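Local coordinates for protein antisigma-factor antagonist, STAS (PDB 3OIZ) that probably serves as the STAS domain of a membrane-bound SulP-like sulfate transporter, a module whose relatives include anti-sigma-factor antagonists, at residues Tyr20-Gln25 with Ser52-Trp57; Asp33-Phe38 with Asp66-Lys71; Asp39-Leu44 with Arg73-Glu78; Arg46-Val51 with Glu78-Gly83. All coordinates share one frame; numbering follows the deposited sequence.

In the fold
Contacts 1, 2 and 4 are partly buried; contact 3 alone is a surface contact. Contacts 4 and 1 extend along strands, contact 2 lies on helix 59-74 and contact 3 at its C-terminal end. In contact 4, strands 46-51 and 78-82 form a regular parallel ladder; contact 1 is a shorter parallel pairing, where the chain leaves neighbouring strand 17-23 and gains side-chain and water links. Contact 2 joins helices 31-36 and 59-74 by apolar side-chain contacts without a hydrogen bond across it. Contact 3 joins loop and helix end through a water. Glu-78 belongs to contacts 3 and 4, while Phe-40 of contact 3 packs on Lys-71 and Ala-68 of contact 2.

Contact 1: residues Tyr20-Gln25 with Ser52-Trp57; sequences YRVEGQ and SRAHIW
Trp-57 NE1 donates a side-chain hydrogen bond to Gln-25 OE1 at 3.0 Å, nearly straight (163°). The indole N-H meets an in-plane lone pair of the amide oxygen, which itself lies in the plane of the ring, although amide and indole planes are turned 48° apart. A bend at chi2 (-51°) folds the Gln-25 chain back, bringing the same OE1 to the edge of the His-55 imidazole, 3.3 Å from CD2. A phenylalanine in place of Trp-57 would probably leave Gln-25 OE1 without its N-H donor and its amide freer to turn.

Backbone bonds hold the two chains side by side: Gly-24 N donates to Arg-53 O (3.1 Å) and His-55 N to Gly-24 O (2.8 Å), a short parallel pairing. Beside it Val-22 CG1 touches Ala-54 CB at 4.1 Å, and a water joins Val-22 O to Arg-53 N. Gly-24, with positive phi, marks the corner where the chain leaves strand 17-23. Further out, Trp-57 stacks on Phe-27, Val-22 packs against strands 5-11 and 46-51, and Ile-56 reaches helix 59-74.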
# COMPACT_ATOMS: atom_id res chain seq x y z
N TYR A 20 -0.61 -2.05 6.72
CA TYR A 20 0.11 -0.86 6.28
C TYR A 20 -0.90 0.27 6.13
O TYR A 20 -1.95 0.08 5.54
CB TYR A 20 0.74 -1.14 4.94
CG TYR A 20 2.02 -1.95 4.98
CD1 TYR A 20 3.26 -1.33 5.12
CD2 TYR A 20 1.99 -3.36 4.92
CE1 TYR A 20 4.46 -2.09 5.16
CE2 TYR A 20 3.17 -4.11 4.96
CZ TYR A 20 4.40 -3.47 5.06
OH TYR A 20 5.57 -4.19 5.11
N ARG A 21 -0.58 1.46 6.63
CA ARG A 21 -1.46 2.60 6.55
C ARG A 21 -0.76 3.65 5.69
O ARG A 21 0.31 4.14 6.05
CB ARG A 21 -1.82 3.13 7.95
CG ARG A 21 -2.77 2.13 8.68
CD ARG A 21 -3.28 2.67 10.04
NE ARG A 21 -4.01 1.61 10.75
CZ ARG A 21 -3.45 0.77 11.63
NH1 ARG A 21 -2.15 0.87 11.93
NH2 ARG A 21 -4.17 -0.18 12.21
N VAL A 22 -1.36 3.98 4.56
CA VAL A 22 -0.80 4.95 3.65
C VAL A 22 -1.60 6.25 3.78
O VAL A 22 -2.85 6.25 3.78
CB VAL A 22 -0.94 4.42 2.19
CG1 VAL A 22 -0.22 5.35 1.26
CG2 VAL A 22 -0.38 2.97 2.02
N GLU A 23 -0.89 7.38 3.89
CA GLU A 23 -1.56 8.70 3.97
C GLU A 23 -0.88 9.72 3.09
O GLU A 23 0.33 9.67 2.89
CB GLU A 23 -1.62 9.23 5.40
CG GLU A 23 -0.28 9.35 6.06
CD GLU A 23 0.48 10.65 5.75
OE1 GLU A 23 -0.06 11.58 5.08
OE2 GLU A 23 1.65 10.73 6.18
N GLY A 24 -1.66 10.65 2.54
CA GLY A 24 -1.08 11.70 1.70
C GLY A 24 -1.30 11.45 0.21
O GLY A 24 -2.25 10.76 -0.17
N GLN A 25 -0.40 11.96 -0.62
CA GLN A 25 -0.64 12.05 -2.09
C GLN A 25 0.22 11.03 -2.82
O GLN A 25 1.42 10.99 -2.58
CB GLN A 25 -0.24 13.45 -2.62
CG GLN A 25 -0.61 14.64 -1.68
CD GLN A 25 -2.07 14.61 -1.24
OE1 GLN A 25 -2.97 14.25 -2.02
NE2 GLN A 25 -2.31 14.93 0.02
N SER A 52 -7.23 4.56 2.93
CA SER A 52 -8.40 5.43 3.22
C SER A 52 -8.01 6.87 3.42
O SER A 52 -8.82 7.77 3.18
CB SER A 52 -9.16 4.93 4.46
OG SER A 52 -8.33 4.99 5.62
N ARG A 53 -6.77 7.09 3.88
CA ARG A 53 -6.27 8.43 4.17
C ARG A 53 -5.32 8.94 3.09
O ARG A 53 -4.57 9.92 3.30
CB ARG A 53 -5.66 8.48 5.57
CG ARG A 53 -6.75 8.12 6.55
CD ARG A 53 -6.39 8.36 7.96
NE ARG A 53 -7.43 7.88 8.86
CZ ARG A 53 -7.55 8.30 10.13
NH1 ARG A 53 -6.68 9.20 10.61
NH2 ARG A 53 -8.52 7.82 10.91
N ALA A 54 -5.36 8.30 1.92
CA ALA A 54 -4.47 8.72 0.83
C ALA A 54 -5.29 9.16 -0.38
O ALA A 54 -6.49 8.87 -0.47
CB ALA A 54 -3.57 7.51 0.44
N HIS A 55 -4.64 9.84 -1.33
CA HIS A 55 -5.26 10.23 -2.59
C HIS A 55 -4.40 9.69 -3.73
O HIS A 55 -3.22 9.99 -3.78
CB HIS A 55 -5.34 11.77 -2.72
CG HIS A 55 -6.14 12.40 -1.64
ND1 HIS A 55 -7.48 12.09 -1.42
CD2 HIS A 55 -5.80 13.32 -0.69
CE1 HIS A 55 -7.92 12.80 -0.39
NE2 HIS A 55 -6.92 13.55 0.07
N ILE A 56 -4.98 8.84 -4.56
CA ILE A 56 -4.28 8.32 -5.73
C ILE A 56 -4.54 9.26 -6.89
O ILE A 56 -5.71 9.50 -7.25
CB ILE A 56 -4.76 6.90 -6.06
CG1 ILE A 56 -4.48 5.93 -4.89
CG2 ILE A 56 -4.06 6.44 -7.35
CD1 ILE A 56 -5.30 4.58 -4.99
N TRP A 57 -3.48 9.81 -7.50
CA TRP A 57 -3.72 10.87 -8.49
C TRP A 57 -3.62 10.45 -9.96
O TRP A 57 -4.01 11.23 -10.87
CB TRP A 57 -2.75 12.03 -8.22
CG TRP A 57 -3.14 12.78 -6.99
CD1 TRP A 57 -2.62 12.64 -5.74
CD2 TRP A 57 -4.19 13.76 -6.89
NE1 TRP A 57 -3.23 13.52 -4.87
CE2 TRP A 57 -4.22 14.21 -5.54
CE3 TRP A 57 -5.09 14.32 -7.82
CZ2 TRP A 57 -5.12 15.19 -5.09
CZ3 TRP A 57 -6.01 15.29 -7.38
CH2 TRP A 57 -6.02 15.72 -6.02
O HOH W 1 -4.84 5.26 5.16

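Contact 2: residues Asp33-Phe38 with Asp66-Lys71; sequences DFMAAF and DMAVLK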
# COMPACT_ATOMS: atom_id res chain seq x y z
N ASP A 33 9.46 5.23 -4.35
CA ASP A 33 9.42 5.45 -2.91
C ASP A 33 8.28 4.68 -2.28
O ASP A 33 8.43 4.09 -1.19
CB ASP A 33 9.26 6.94 -2.60
CG ASP A 33 10.26 7.79 -3.35
OD1 ASP A 33 11.26 8.13 -2.73
OD2 ASP A 33 10.06 8.11 -4.58
N PHE A 34 7.12 4.67 -2.95
CA PHE A 34 5.97 3.92 -2.46
C PHE A 34 6.31 2.42 -2.35
O PHE A 34 6.03 1.77 -1.33
CB PHE A 34 4.78 4.20 -3.39
CG PHE A 34 3.59 3.35 -3.11
CD1 PHE A 34 2.67 3.72 -2.12
CD2 PHE A 34 3.36 2.20 -3.86
CE1 PHE A 34 1.53 2.90 -1.85
CE2 PHE A 34 2.24 1.40 -3.61
CZ PHE A 34 1.31 1.74 -2.62
N MSE A 35 6.87 1.85 -3.41
CA MSE A 35 7.27 0.42 -3.38
C MSE A 35 8.24 0.10 -2.25
O MSE A 35 8.09 -0.93 -1.58
CB MSE A 35 7.87 -0.03 -4.73
CG MSE A 35 6.90 0.08 -5.91
SE MSE A 35 5.22 -0.83 -5.69
CE MSE A 35 5.86 -2.62 -5.79
N ALA A 36 9.19 1.01 -1.99
CA ALA A 36 10.21 0.79 -1.00
C ALA A 36 9.66 0.80 0.41
O ALA A 36 10.38 0.39 1.36
CB ALA A 36 11.26 1.84 -1.13
N ALA A 37 8.42 1.27 0.57
CA ALA A 37 7.77 1.28 1.89
C ALA A 37 7.40 -0.11 2.42
O ALA A 37 7.18 -0.28 3.64
CB ALA A 37 6.57 2.19 1.89
N PHE A 38 7.32 -1.10 1.55
CA PHE A 38 6.77 -2.42 1.95
C PHE A 38 7.88 -3.47 2.09
O PHE A 38 8.84 -3.51 1.31
CB PHE A 38 5.72 -2.88 0.92
CG PHE A 38 4.59 -1.92 0.76
CD1 PHE A 38 3.49 -1.99 1.62
CD2 PHE A 38 4.60 -0.96 -0.25
CE1 PHE A 38 2.42 -1.08 1.50
CE2 PHE A 38 3.54 -0.03 -0.38
CZ PHE A 38 2.45 -0.09 0.48
N ASP A 66 -1.37 -1.89 -7.16
CA ASP A 66 -1.73 -3.24 -7.65
C ASP A 66 -0.48 -4.13 -7.59
O ASP A 66 -0.57 -5.33 -7.25
CB ASP A 66 -2.23 -3.18 -9.08
CG ASP A 66 -3.62 -2.55 -9.20
OD1 ASP A 66 -4.32 -2.35 -8.17
OD2 ASP A 66 -4.00 -2.25 -10.38
N MSE A 67 0.67 -3.57 -7.97
CA MSE A 67 1.92 -4.33 -7.94
C MSE A 67 2.32 -4.71 -6.51
O MSE A 67 2.80 -5.84 -6.28
CB MSE A 67 3.05 -3.57 -8.66
CG MSE A 67 4.37 -4.34 -8.75
SE MSE A 67 4.19 -5.97 -9.78
CE MSE A 67 4.32 -5.15 -11.52
N ALA A 68 2.12 -3.79 -5.55
CA ALA A 68 2.46 -4.09 -4.16
C ALA A 68 1.56 -5.25 -3.70
O ALA A 68 2.02 -6.22 -3.06
CB ALA A 68 2.24 -2.88 -3.28
N VAL A 69 0.26 -5.15 -4.02
CA VAL A 69 -0.67 -6.24 -3.72
C VAL A 69 -0.22 -7.57 -4.33
O VAL A 69 -0.16 -8.62 -3.63
CB VAL A 69 -2.10 -5.89 -4.18
CG1 VAL A 69 -3.01 -7.16 -4.08
CG2 VAL A 69 -2.67 -4.71 -3.30
N LEU A 70 0.09 -7.54 -5.63
CA LEU A 70 0.52 -8.76 -6.31
C LEU A 70 1.78 -9.35 -5.66
O LEU A 70 1.84 -10.57 -5.45
CB LEU A 70 0.81 -8.46 -7.80
CG LEU A 70 1.24 -9.65 -8.65
CD1 LEU A 70 0.20 -10.78 -8.54
CD2 LEU A 70 1.37 -9.21 -10.08
N LYS A 71 2.75 -8.49 -5.31
CA LYS A 71 3.99 -8.98 -4.70
C LYS A 71 3.80 -9.64 -3.34
O LYS A 71 4.44 -10.69 -3.07
CB LYS A 71 5.05 -7.87 -4.61
CG LYS A 71 5.62 -7.54 -6.02
CD LYS A 71 6.55 -6.33 -6.02
CE LYS A 71 7.76 -6.57 -5.19
NZ LYS A 71 8.95 -6.76 -6.04
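Met-35, a selenomethionine here, crosses from helix 31-36 to Met-67, Ala-68 and Lys-71 of helix 59-74, and its tip makes the closest approaches. CB and CG serve as the lead-in: with CG anti to the carbonyl carbon (chi1 -61°), the chain starts beside its own backbone N, and further bends at chi2 and chi3 curl it toward the other helix. SE comes next and lies 4.3 Å from Ala-68 CB. The terminal CE then settles among three neighbours, 3.7 Å from Met-67 CG, 3.8 Å from Lys-71 CD and 3.9 Å from Ala-68 N. Met-67, also a selenomethionine, is crossed at about a right angle, with the methyl on its CG while the rest of that chain leads off. Lys-71 offers only the aliphatic part of its chain.

On the inner side, Ala-68 CB points toward residues 33-38 and is met by Phe-34 CE2 of the helix and Phe-38 CE2 just beyond it, each at 4.3 Å. The rings also hold one another: Phe-38 CE2 sits 3.6 Å above the plane of Phe-34, toward its rim, while Phe-34 CE1 lies at the edge of Phe-38. The small alanine thus lets both phenylalanines close on the helix. No hydrogen bond crosses the contact. Phe-40 packs on Met-35, Ala-68 and Lys-71 from the following loop, and Val-69 of helix 59-74 reaches strand 78-82. Helices 31-36 and 59-74 thus pack together on one face of the four-stranded sheet, as in the STAS fold.

Contact 3: residues Asp39-Leu44 with Arg73-Glu78; sequences DFREAL and RREGAE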
# COMPACT_ATOMS: atom_id res chain seq x y z
N ASP A 39 7.74 -4.35 3.07
CA ASP A 39 8.66 -5.48 3.20
C ASP A 39 7.96 -6.72 2.64
O ASP A 39 7.23 -7.43 3.36
CB ASP A 39 8.99 -5.70 4.68
CG ASP A 39 9.90 -6.91 4.91
OD1 ASP A 39 10.33 -7.55 3.90
OD2 ASP A 39 10.16 -7.25 6.10
N PHE A 40 8.19 -6.98 1.36
CA PHE A 40 7.49 -8.06 0.67
C PHE A 40 7.95 -9.44 1.13
O PHE A 40 7.22 -10.43 0.96
CB PHE A 40 7.64 -7.89 -0.85
CG PHE A 40 7.04 -6.62 -1.38
CD1 PHE A 40 5.66 -6.39 -1.33
CD2 PHE A 40 7.86 -5.62 -1.89
CE1 PHE A 40 5.11 -5.18 -1.79
CE2 PHE A 40 7.32 -4.43 -2.37
CZ PHE A 40 5.95 -4.21 -2.33
N ARG A 41 9.12 -9.52 1.75
CA ARG A 41 9.68 -10.84 2.09
C ARG A 41 9.29 -11.36 3.46
O ARG A 41 9.57 -12.51 3.78
CB ARG A 41 11.21 -10.86 1.91
CG ARG A 41 11.64 -10.55 0.45
CD ARG A 41 13.09 -10.97 0.12
NE ARG A 41 14.12 -10.56 1.10
CZ ARG A 41 14.20 -9.38 1.73
NH1 ARG A 41 13.31 -8.40 1.51
NH2 ARG A 41 15.18 -9.17 2.59
N GLU A 42 8.56 -10.54 4.23
CA GLU A 42 8.16 -10.93 5.59
C GLU A 42 7.23 -12.16 5.53
O GLU A 42 6.37 -12.25 4.65
CB GLU A 42 7.46 -9.75 6.27
CG GLU A 42 7.25 -9.96 7.78
CD GLU A 42 6.67 -8.75 8.47
OE1 GLU A 42 6.22 -7.81 7.78
OE2 GLU A 42 6.70 -8.74 9.72
N ALA A 43 7.44 -13.10 6.45
CA ALA A 43 6.57 -14.25 6.60
C ALA A 43 5.23 -13.81 7.21
O ALA A 43 5.15 -13.65 8.43
CB ALA A 43 7.24 -15.27 7.50
N LEU A 44 4.20 -13.67 6.38
CA LEU A 44 2.89 -13.19 6.81
C LEU A 44 1.78 -14.09 6.27
O LEU A 44 1.88 -14.60 5.16
CB LEU A 44 2.63 -11.75 6.36
CG LEU A 44 3.54 -10.69 7.00
CD1 LEU A 44 3.32 -9.31 6.36
CD2 LEU A 44 3.30 -10.64 8.51
N ARG A 73 0.94 -11.08 -2.50
CA ARG A 73 0.24 -12.34 -2.81
C ARG A 73 1.20 -13.43 -3.28
O ARG A 73 1.07 -14.60 -2.91
CB ARG A 73 -0.87 -12.09 -3.85
CG ARG A 73 -2.06 -11.34 -3.23
CD ARG A 73 -3.22 -11.20 -4.23
NE ARG A 73 -4.38 -10.62 -3.56
CZ ARG A 73 -5.23 -9.77 -4.14
NH1 ARG A 73 -5.06 -9.40 -5.42
NH2 ARG A 73 -6.24 -9.27 -3.42
N ARG A 74 2.20 -13.05 -4.08
CA ARG A 74 3.16 -14.02 -4.59
C ARG A 74 4.08 -14.54 -3.51
O ARG A 74 4.69 -15.59 -3.68
CB ARG A 74 4.02 -13.38 -5.65
CG ARG A 74 3.27 -13.16 -6.89
CD ARG A 74 4.12 -12.53 -7.92
NE ARG A 74 3.53 -12.78 -9.23
CZ ARG A 74 3.76 -12.03 -10.30
NH1 ARG A 74 4.57 -10.97 -10.21
NH2 ARG A 74 3.17 -12.34 -11.46
N GLU A 75 4.16 -13.81 -2.40
CA GLU A 75 4.96 -14.22 -1.25
C GLU A 75 4.11 -15.05 -0.26
O GLU A 75 4.61 -15.48 0.78
CB GLU A 75 5.64 -13.01 -0.60
CG GLU A 75 6.86 -12.52 -1.36
CD GLU A 75 8.10 -13.41 -1.14
OE1 GLU A 75 8.06 -14.35 -0.33
OE2 GLU A 75 9.15 -13.17 -1.75
N GLY A 76 2.83 -15.23 -0.59
CA GLY A 76 1.96 -16.20 0.10
C GLY A 76 0.85 -15.61 0.97
O GLY A 76 0.02 -16.35 1.56
N ALA A 77 0.79 -14.30 1.05
CA ALA A 77 -0.19 -13.62 1.90
C ALA A 77 -1.55 -13.47 1.23
O ALA A 77 -1.64 -13.29 0.01
CB ALA A 77 0.32 -12.21 2.30
N GLU A 78 -2.59 -13.53 2.04
CA GLU A 78 -3.92 -13.05 1.62
C GLU A 78 -3.88 -11.53 1.79
O GLU A 78 -3.49 -11.05 2.83
CB GLU A 78 -4.96 -13.64 2.56
CG GLU A 78 -6.31 -13.00 2.48
CD GLU A 78 -7.25 -13.52 3.55
OE1 GLU A 78 -7.04 -14.68 4.01
OE2 GLU A 78 -8.17 -12.76 3.95
O HOH W 2 4.14 -14.65 3.18
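The Schellman motif ending helix 59-74, with Glu-75 just before Gly-76, which has positive phi, faces Phe-40 in the type I beta turn of Asp-39 to Glu-42. The contact thus ties a helix end to the loop that leads into strand 46-51 of the STAS fold. Glu-75 points across, and its aliphatic stem does the touching: CG lies 3.1 Å and CB 3.4 Å from Phe-40 O. Its chain bends at chi2 (-77°), and the carboxylate then passes beside Arg-41 without a salt bridge, OE2 being 4.2 Å from Arg-41 CG.

The turn has its own brace: Asp-39 OD1 accepts from Arg-41 N at 3.2 Å, an Asx turn in which the N-H comes from above the carboxylate plane. Asp-39 N in turn is hydrogen-bonded to the hydroxyl of Tyr-20. Phe-40 sends its ring away from this surface and toward Phe-72, Ala-68 and Lys-71. Beyond the turn, Ala-77 CB points toward Leu-44 and stops 4.0 Å from Leu-44 O. No direct hydrogen bond joins the two segments; instead one water donates to both carbonyls, 3.0 Å from Leu-44 O and 2.6 Å from Glu-75 O.

Contact 4: residues Arg46-Val51 with Glu78-Gly83; sequences RVVIDV and EVRIVG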
# COMPACT_ATOMS: atom_id res chain seq x y z
N ARG A 46 -1.41 -12.65 6.31
CA ARG A 46 -2.35 -11.62 5.80
C ARG A 46 -1.67 -10.28 5.77
O ARG A 46 -0.87 -9.97 6.65
CB ARG A 46 -3.60 -11.54 6.67
CG ARG A 46 -4.45 -12.78 6.60
CD ARG A 46 -5.66 -12.75 7.58
NE ARG A 46 -5.28 -12.40 8.96
CZ ARG A 46 -4.74 -13.24 9.83
NH1 ARG A 46 -4.50 -14.51 9.49
NH2 ARG A 46 -4.46 -12.82 11.05
N VAL A 47 -2.01 -9.48 4.76
CA VAL A 47 -1.57 -8.11 4.69
C VAL A 47 -2.79 -7.27 4.39
O VAL A 47 -3.59 -7.61 3.51
CB VAL A 47 -0.48 -7.92 3.58
CG1 VAL A 47 -0.18 -6.43 3.37
CG2 VAL A 47 0.78 -8.68 3.95
N VAL A 48 -2.93 -6.16 5.10
CA VAL A 48 -3.94 -5.16 4.76
C VAL A 48 -3.18 -3.92 4.30
O VAL A 48 -2.25 -3.48 4.98
CB VAL A 48 -4.80 -4.83 5.99
CG1 VAL A 48 -5.80 -3.69 5.65
CG2 VAL A 48 -5.50 -6.09 6.49
N ILE A 49 -3.59 -3.35 3.17
CA ILE A 49 -3.05 -2.03 2.77
C ILE A 49 -4.19 -1.03 2.83
O ILE A 49 -5.14 -1.09 2.02
CB ILE A 49 -2.39 -2.06 1.38
CG1 ILE A 49 -1.30 -3.16 1.32
CG2 ILE A 49 -1.80 -0.67 1.01
CD1 ILE A 49 -0.69 -3.25 -0.07
N ASP A 50 -4.09 -0.12 3.79
CA ASP A 50 -5.15 0.82 4.09
C ASP A 50 -4.80 2.12 3.40
O ASP A 50 -3.86 2.82 3.81
CB ASP A 50 -5.29 1.01 5.62
CG ASP A 50 -6.44 1.94 6.00
OD1 ASP A 50 -6.78 2.87 5.26
OD2 ASP A 50 -6.99 1.74 7.10
N VAL A 51 -5.54 2.46 2.35
CA VAL A 51 -5.31 3.72 1.63
C VAL A 51 -6.46 4.76 1.88
O VAL A 51 -6.58 5.75 1.15
CB VAL A 51 -5.11 3.47 0.10
CG1 VAL A 51 -3.83 2.66 -0.12
CG2 VAL A 51 -6.35 2.77 -0.54
N GLU A 78 -2.59 -13.53 2.04
CA GLU A 78 -3.92 -13.05 1.62
C GLU A 78 -3.88 -11.53 1.79
O GLU A 78 -3.49 -11.05 2.83
CB GLU A 78 -4.96 -13.64 2.56
CG GLU A 78 -6.31 -13.00 2.48
CD GLU A 78 -7.25 -13.52 3.55
OE1 GLU A 78 -7.04 -14.68 4.01
OE2 GLU A 78 -8.17 -12.76 3.95
N VAL A 79 -4.26 -10.78 0.76
CA VAL A 79 -4.09 -9.33 0.80
C VAL A 79 -5.43 -8.67 0.55
O VAL A 79 -6.22 -9.08 -0.35
CB VAL A 79 -3.10 -8.83 -0.28
CG1 VAL A 79 -2.90 -7.32 -0.18
CG2 VAL A 79 -1.73 -9.56 -0.18
N ARG A 80 -5.69 -7.65 1.36
CA ARG A 80 -6.86 -6.82 1.10
C ARG A 80 -6.55 -5.34 1.17
O ARG A 80 -5.73 -4.91 2.00
CB ARG A 80 -8.00 -7.16 2.04
CG ARG A 80 -7.80 -6.93 3.50
CD ARG A 80 -8.99 -7.50 4.31
NE ARG A 80 -8.88 -7.22 5.76
CZ ARG A 80 -9.41 -6.15 6.37
NH1 ARG A 80 -10.10 -5.24 5.68
NH2 ARG A 80 -9.26 -5.99 7.69
N ILE A 81 -7.24 -4.58 0.33
CA ILE A 81 -7.10 -3.13 0.33
C ILE A 81 -8.29 -2.58 1.11
O ILE A 81 -9.42 -3.05 0.92
CB ILE A 81 -7.11 -2.53 -1.09
CG1 ILE A 81 -5.87 -3.01 -1.87
CG2 ILE A 81 -7.04 -1.00 -0.99
CD1 ILE A 81 -5.82 -2.49 -3.38
N VAL A 82 -8.04 -1.62 1.99
CA VAL A 82 -9.10 -0.88 2.71
C VAL A 82 -9.06 0.55 2.21
O VAL A 82 -7.97 1.12 2.05
CB VAL A 82 -8.84 -0.87 4.24
CG1 VAL A 82 -9.74 0.13 4.97
CG2 VAL A 82 -9.05 -2.28 4.82
N GLY A 83 -10.22 1.14 1.94
CA GLY A 83 -10.23 2.57 1.56
C GLY A 83 -10.01 2.86 0.08
O GLY A 83 -9.75 4.00 -0.26
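Strands 46-51 and 78-82 run parallel, 17° apart, with Val-47, Ile-49 and Val-51 giving their N-H groups to Glu-78 O, Arg-80 O and Val-82 O, and receiving those of Arg-80 and Val-82 at Val-47 O and Ile-49 O. Val-51 N to Val-82 O is the shortest of the five at 2.8 Å. On one face Val-48 lies beside Arg-80 and points the same way: its CG2 sits over a face of the guanidinium, 3.6 Å from Arg-80 NE. The long side chain gets there by rising from the crowded position between N and carbonyl carbon (chi1 63°) and running extended to NE. The other branch, Val-48 CG1, meets Val-82 CG2 at 3.6 Å. Asp-50 follows on this face, its OD2 3.8 Å from Val-82 CG1 and its OD1 hydrogen-bonded to Ser-52 OG. An alanine at Asp-50 would probably leave the Ser-52 hydroxyl without this acceptor and open a gap beside Val-82 CG1. Arg-46 runs alongside Glu-78 but places NE in a salt bridge with Glu-17.

The opposite face carries Val-47, Ile-49, Val-79 and Ile-81, and Val-51 CG2 touches Ile-81 CG2 at 3.9 Å. Here Val-47, Ile-49 and Val-79 pack on helix 59-74, part of the beta-alpha-beta crossover that also includes short strand 54-56. The chemistry divides by face: an apolar side largely covered by the helix, and a mixed side where Val-48 lies over the Arg-80 guanidinium and Asp-50 sits beside Val-82.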